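Local coordinates for benzoylformate Decarboxylase (Polynucleobacter necessarius, PDB 4K9Q), which probably catalyses the thiamine diphosphate- and magnesium-dependent decarboxylation of benzoylformate to benzaldehyde and carbon dioxide, at residues V123-P129 with P153-P159; D216-F220 with L319-L323. All coordinates share one frame; numbering follows the deposited sequence.

Contact 1 joins neighbouring strands of one parallel sheet, and contact 2 joins two helices packed beside another, in the central domain. Their centres lie 37 Å apart and their nearest atoms about 20 Å apart, so they do not touch, and they follow in series along the chain. Most touching residues of 123-129 with 153-159 are buried, and direct backbone hydrogen bonds set the register; half of those of 216-220 with 319-323 are buried, and apolar side chains do most of the work, with one water between carbonyls. The polar side-chain chemistry differs too: a carboxylate meets a serine hydroxyl in contact 1, whereas in contact 2 the Asp-216 carboxylate lies against Ile-320.

Contact 1 (V123-P129 with P153-P159); sequences VKWSYEP and PVFLSLP
Trp-125 brings the benzo rim of its indole to the branch end of Leu-156, CZ3 lying 3.8 Å from CD2, in an oblique approach that is neither face-on nor edge-on. The same CD2 reaches across to Tyr-127 CB, 4.0 Å away, while that CB sits over one face of the indole, offset toward its rim. CG stands opposite the main-chain nitrogen in Trp-125 (chi1 -176°), which carries the ring forward along its own segment to Tyr-127; outside the pair, Arg-141 of helix 135-147 touches the Trp-125 side chain and Leu-105 of a second subunit packs on Tyr-127. Four backbone bonds fix the parallel register. Lys-124 N is 2.8 Å from Pro-153 O with an almost straight N-H path (171°), Phe-155 N donates to Trp-125 O, Tyr-127 N to Phe-155 O, and Ser-157 N to Tyr-127 O. Strands 126-127 and 154-159, linked by helix 135-147, make a beta-alpha-beta unit at the border of a six-stranded sheet: 126-127 is outermost within the chain, and 154-159 bonds on its other edge to strand 93-98. The backbone pairing stops at Pro-129, which has no N-H to offer; its CD lies 3.3 Å from Ser-157 O, a buried carbonyl without a polar partner. Just before it, Glu-128 OE1 accepts a short bond from Ser-157 OG, 2.5 Å away, on its anti lone pair, and Gln-98 NE2 is a second partner of this oxygen. An alanine at Glu-128 would remove the carboxylate and is likely to leave the Ser-157 hydroxyl and the Gln-98 amide without this shared acceptor. On the face carrying Ser-126 and Phe-155, Ser-126 CB meets the edge of the phenyl ring at CD2, 4.1 Å away.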
loop_
_atom_site.group_PDB
_atom_site.type_symbol
_atom_site.label_atom_id
_atom_site.label_comp_id
_atom_site.label_asym_id
_atom_site.label_seq_id
_atom_site.Cartn_x
_atom_site.Cartn_y
_atom_site.Cartn_z
ATOM N N VAL A 123 4.018 2.728 10.777
ATOM C CA VAL A 123 4.042 4.133 11.181
ATOM C C VAL A 123 2.621 4.699 11.201
ATOM O O VAL A 123 1.728 4.204 10.510
ATOM C CB VAL A 123 4.940 5.000 10.267
ATOM C CG1 VAL A 123 6.405 4.650 10.484
ATOM C CG2 VAL A 123 4.566 4.830 8.797
ATOM N N LYS A 124 2.414 5.737 12.000
ATOM C CA LYS A 124 1.107 6.395 12.052
ATOM C C LYS A 124 0.864 7.267 10.817
ATOM O O LYS A 124 -0.289 7.554 10.454
ATOM C CB LYS A 124 0.988 7.241 13.319
ATOM C CG LYS A 124 0.996 6.423 14.607
ATOM C CD LYS A 124 0.808 7.317 15.817
ATOM C CE LYS A 124 -0.566 7.996 15.816
ATOM N NZ LYS A 124 -0.792 8.738 17.084
ATOM N N TRP A 125 1.954 7.666 10.173
ATOM C CA TRP A 125 1.920 8.583 9.045
ATOM C C TRP A 125 3.264 8.501 8.343
ATOM O O TRP A 125 4.306 8.380 8.993
ATOM C CB TRP A 125 1.674 10.013 9.529
ATOM C CG TRP A 125 1.531 11.053 8.423
ATOM C CD1 TRP A 125 0.679 11.013 7.355
ATOM C CD2 TRP A 125 2.245 12.294 8.320
ATOM N NE1 TRP A 125 0.833 12.148 6.583
ATOM C CE2 TRP A 125 1.782 12.951 7.157
ATOM C CE3 TRP A 125 3.239 12.905 9.092
ATOM C CZ2 TRP A 125 2.283 14.188 6.744
ATOM C CZ3 TRP A 125 3.729 14.136 8.688
ATOM C CH2 TRP A 125 3.247 14.766 7.524
ATOM N N SER A 126 3.233 8.566 7.018
ATOM C CA SER A 126 4.460 8.586 6.229
ATOM C C SER A 126 4.281 9.578 5.090
ATOM O O SER A 126 3.237 9.630 4.436
ATOM C CB SER A 126 4.791 7.190 5.697
ATOM O OG SER A 126 3.736 6.698 4.896
ATOM N N TYR A 127 5.304 10.391 4.860
ATOM C CA TYR A 127 5.131 11.536 3.965
ATOM C C TYR A 127 6.431 12.001 3.335
ATOM O O TYR A 127 7.488 11.961 3.964
ATOM C CB TYR A 127 4.546 12.687 4.780
ATOM C CG TYR A 127 3.877 13.798 4.012
ATOM C CD1 TYR A 127 2.718 13.564 3.280
ATOM C CD2 TYR A 127 4.362 15.097 4.078
ATOM C CE1 TYR A 127 2.081 14.596 2.603
ATOM C CE2 TYR A 127 3.735 16.131 3.407
ATOM C CZ TYR A 127 2.598 15.876 2.671
ATOM O OH TYR A 127 1.974 16.909 2.005
ATOM N N GLU A 128 6.334 12.485 2.104
ATOM C CA GLU A 128 7.446 13.160 1.435
ATOM C C GLU A 128 6.935 14.535 0.999
ATOM O O GLU A 128 6.118 14.619 0.084
ATOM C CB GLU A 128 7.896 12.338 0.227
ATOM C CG GLU A 128 9.168 12.818 -0.474
ATOM C CD GLU A 128 9.740 11.758 -1.420
ATOM O OE1 GLU A 128 10.584 10.952 -0.972
ATOM O OE2 GLU A 128 9.346 11.720 -2.610
ATOM N N PRO A 129 7.387 15.618 1.667
ATOM C CA PRO A 129 6.791 16.943 1.407
ATOM C C PRO A 129 6.753 17.321 -0.078
ATOM O O PRO A 129 7.679 17.015 -0.838
ATOM C CB PRO A 129 7.713 17.894 2.187
ATOM C CG PRO A 129 8.174 17.051 3.344
ATOM C CD PRO A 129 8.405 15.680 2.731
ATOM N N PRO A 153 5.318 6.082 16.076
ATOM C CA PRO A 153 6.297 6.687 15.172
ATOM C C PRO A 153 5.697 7.151 13.852
ATOM O O PRO A 153 4.684 6.619 13.386
ATOM C CB PRO A 153 7.298 5.546 14.926
ATOM C CG PRO A 153 6.482 4.311 15.074
ATOM C CD PRO A 153 5.475 4.616 16.166
ATOM N N VAL A 154 6.337 8.151 13.264
ATOM C CA VAL A 154 5.964 8.676 11.953
ATOM C C VAL A 154 7.222 8.764 11.084
ATOM O O VAL A 154 8.349 8.721 11.596
ATOM C CB VAL A 154 5.320 10.070 12.070
ATOM C CG1 VAL A 154 4.026 10.002 12.865
ATOM C CG2 VAL A 154 6.288 11.038 12.735
ATOM N N PHE A 155 7.036 8.872 9.768
ATOM C CA PHE A 155 8.173 8.856 8.849
ATOM C C PHE A 155 8.113 10.009 7.856
ATOM O O PHE A 155 7.084 10.219 7.202
ATOM C CB PHE A 155 8.232 7.534 8.077
ATOM C CG PHE A 155 9.272 7.522 6.988
ATOM C CD1 PHE A 155 10.623 7.505 7.310
ATOM C CD2 PHE A 155 8.908 7.551 5.649
ATOM C CE1 PHE A 155 11.599 7.500 6.314
ATOM C CE2 PHE A 155 9.888 7.541 4.645
ATOM C CZ PHE A 155 11.230 7.530 4.984
ATOM N N LEU A 156 9.220 10.752 7.751
ATOM C CA LEU A 156 9.377 11.785 6.720
ATOM C C LEU A 156 10.555 11.456 5.808
ATOM O O LEU A 156 11.654 11.157 6.291
ATOM C CB LEU A 156 9.641 13.154 7.359
ATOM C CG LEU A 156 8.548 13.753 8.244
ATOM C CD1 LEU A 156 9.039 15.063 8.844
ATOM C CD2 LEU A 156 7.280 13.964 7.432
ATOM N N SER A 157 10.318 11.522 4.503
ATOM C CA SER A 157 11.338 11.372 3.483
ATOM C C SER A 157 11.675 12.767 2.975
ATOM O O SER A 157 10.796 13.478 2.481
ATOM C CB SER A 157 10.787 10.508 2.345
ATOM O OG SER A 157 11.696 10.447 1.265
ATOM N N LEU A 158 12.944 13.152 3.079
ATOM C CA LEU A 158 13.355 14.543 2.906
ATOM C C LEU A 158 14.436 14.712 1.827
ATOM O O LEU A 158 15.610 14.450 2.064
ATOM C CB LEU A 158 13.825 15.095 4.263
ATOM C CG LEU A 158 12.720 15.014 5.339
ATOM C CD1 LEU A 158 13.271 15.095 6.726
ATOM C CD2 LEU A 158 11.655 16.076 5.117
ATOM N N PRO A 159 14.035 15.136 0.624
ATOM C CA PRO A 159 15.012 15.339 -0.460
ATOM C C PRO A 159 16.160 16.276 -0.055
ATOM O O PRO A 159 15.920 17.324 0.530
ATOM C CB PRO A 159 14.164 15.960 -1.573
ATOM C CG PRO A 159 12.797 15.377 -1.347
ATOM C CD PRO A 159 12.644 15.304 0.157
#

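Contact 2 (D216-F220 with L319-L323)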
loop_
_atom_site.group_PDB
_atom_site.type_symbol
_atom_site.label_atom_id
_atom_site.label_comp_id
_atom_site.label_asym_id
_atom_site.label_seq_id
_atom_site.Cartn_x
_atom_site.Cartn_y
_atom_site.Cartn_z
ATOM N N ASP A 216 -2.270 5.645 40.760
ATOM C CA ASP A 216 -3.700 5.495 40.514
ATOM C C ASP A 216 -4.111 4.033 40.366
ATOM O O ASP A 216 -5.208 3.650 40.752
ATOM C CB ASP A 216 -4.113 6.288 39.276
ATOM C CG ASP A 216 -3.573 7.705 39.300
ATOM O OD1 ASP A 216 -2.466 7.931 38.755
ATOM O OD2 ASP A 216 -4.246 8.583 39.882
ATOM N N GLY A 217 -3.223 3.216 39.806
ATOM C CA GLY A 217 -3.472 1.787 39.713
ATOM C C GLY A 217 -3.446 1.144 41.089
ATOM O O GLY A 217 -4.225 0.233 41.368
ATOM N N ILE A 218 -2.551 1.616 41.955
ATOM C CA ILE A 218 -2.474 1.107 43.322
ATOM C C ILE A 218 -3.737 1.484 44.092
ATOM O O ILE A 218 -4.350 0.643 44.761
ATOM C CB ILE A 218 -1.244 1.649 44.059
ATOM C CG1 ILE A 218 0.036 1.085 43.432
ATOM C CG2 ILE A 218 -1.299 1.267 45.541
ATOM C CD1 ILE A 218 1.288 1.769 43.926
ATOM N N ALA A 219 -4.132 2.749 43.983
ATOM C CA ALA A 219 -5.347 3.212 44.648
ATOM C C ALA A 219 -6.568 2.394 44.235
ATOM O O ALA A 219 -7.371 1.990 45.082
ATOM C CB ALA A 219 -5.570 4.696 44.384
ATOM N N PHE A 220 -6.705 2.150 42.934
ATOM C CA PHE A 220 -7.839 1.405 42.397
ATOM C C PHE A 220 -7.869 -0.020 42.952
ATOM O O PHE A 220 -8.901 -0.495 43.409
ATOM C CB PHE A 220 -7.767 1.379 40.865
ATOM C CG PHE A 220 -9.050 0.956 40.204
ATOM C CD1 PHE A 220 -10.161 1.782 40.236
ATOM C CD2 PHE A 220 -9.141 -0.261 39.551
ATOM C CE1 PHE A 220 -11.354 1.400 39.627
ATOM C CE2 PHE A 220 -10.329 -0.655 38.939
ATOM C CZ PHE A 220 -11.436 0.178 38.979
ATOM N N LEU A 319 -8.548 5.536 35.438
ATOM C CA LEU A 319 -8.406 5.125 36.834
ATOM C C LEU A 319 -8.878 6.227 37.794
ATOM O O LEU A 319 -9.511 5.952 38.810
ATOM C CB LEU A 319 -6.960 4.721 37.131
ATOM C CG LEU A 319 -6.568 3.374 36.511
ATOM C CD1 LEU A 319 -5.053 3.229 36.424
ATOM C CD2 LEU A 319 -7.194 2.220 37.302
ATOM N N ILE A 320 -8.574 7.472 37.457
ATOM C CA ILE A 320 -9.015 8.607 38.267
ATOM C C ILE A 320 -10.545 8.718 38.286
ATOM O O ILE A 320 -11.156 8.885 39.346
ATOM C CB ILE A 320 -8.383 9.926 37.766
ATOM C CG1 ILE A 320 -6.884 9.939 38.084
ATOM C CG2 ILE A 320 -9.065 11.116 38.407
ATOM C CD1 ILE A 320 -6.130 11.015 37.356
ATOM N N GLU A 321 -11.167 8.591 37.117
ATOM C CA GLU A 321 -12.618 8.688 37.029
ATOM C C GLU A 321 -13.329 7.506 37.697
ATOM O O GLU A 321 -14.361 7.676 38.349
ATOM C CB GLU A 321 -13.065 8.831 35.571
ATOM C CG GLU A 321 -12.707 10.181 34.946
ATOM C CD GLU A 321 -13.137 11.355 35.817
ATOM O OE1 GLU A 321 -14.347 11.474 36.105
ATOM O OE2 GLU A 321 -12.265 12.152 36.228
ATOM N N ALA A 322 -12.780 6.306 37.533
ATOM C CA ALA A 322 -13.437 5.118 38.055
ATOM C C ALA A 322 -13.361 5.096 39.577
ATOM O O ALA A 322 -14.309 4.687 40.245
ATOM C CB ALA A 322 -12.817 3.870 37.471
ATOM N N LEU A 323 -12.230 5.537 40.115
ATOM C CA LEU A 323 -12.037 5.587 41.561
ATOM C C LEU A 323 -13.177 6.357 42.227
ATOM O O LEU A 323 -13.626 5.992 43.312
ATOM C CB LEU A 323 -10.710 6.263 41.900
ATOM C CG LEU A 323 -9.713 5.655 42.888
ATOM C CD1 LEU A 323 -9.129 6.758 43.765
ATOM C CD2 LEU A 323 -10.310 4.551 43.734
HETATM O O HOH W 1 -7.323 5.668 40.884
#
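Two helices beside the parallel sheet of the central domain, 214-224 and 315-323, meet here; the axes of 216-220 and 319-323 approach to 9.6 Å and run 25° from parallel. Leu-319 points toward the other helix, its two methyls divided: CD1 rests 3.8 Å from Gly-217 N, and CD2 lies 3.7 Å from Phe-220 CG, the two side chains crossing at about a right angle. A chi1 of -165° swings the Phe-220 ring away from its own N, and CE1 comes 3.6 Å from Ala-322 CB, while the backbone N of Leu-323 lies at the ring edge. The Phe-220 side chain also touches Leu-202 and Tyr-204 of strand 201-204 and Ile-270 of strand 266-270, and Leu-319 likewise reaches Ile-270, so the helix pair is seated on central strands of a Rossmann-like alpha/beta layer. Away from these aromatic contacts, Asp-216 CB packs 3.9 Å from Leu-319 CB, and its carboxylate crosses the aliphatic chain of Ile-320, OD2 being 3.5 Å from CG1. A water spans the two backbones: it donates to Asp-216 O at 2.9 Å and, weakly, to Leu-319 O. Each carbonyl already accepts a helical bond, from Phe-220 N and Leu-323 N respectively, which makes the water an additional partner for both. Farther along, Ala-219 CB meets Leu-323 CD1 at 4.2 Å.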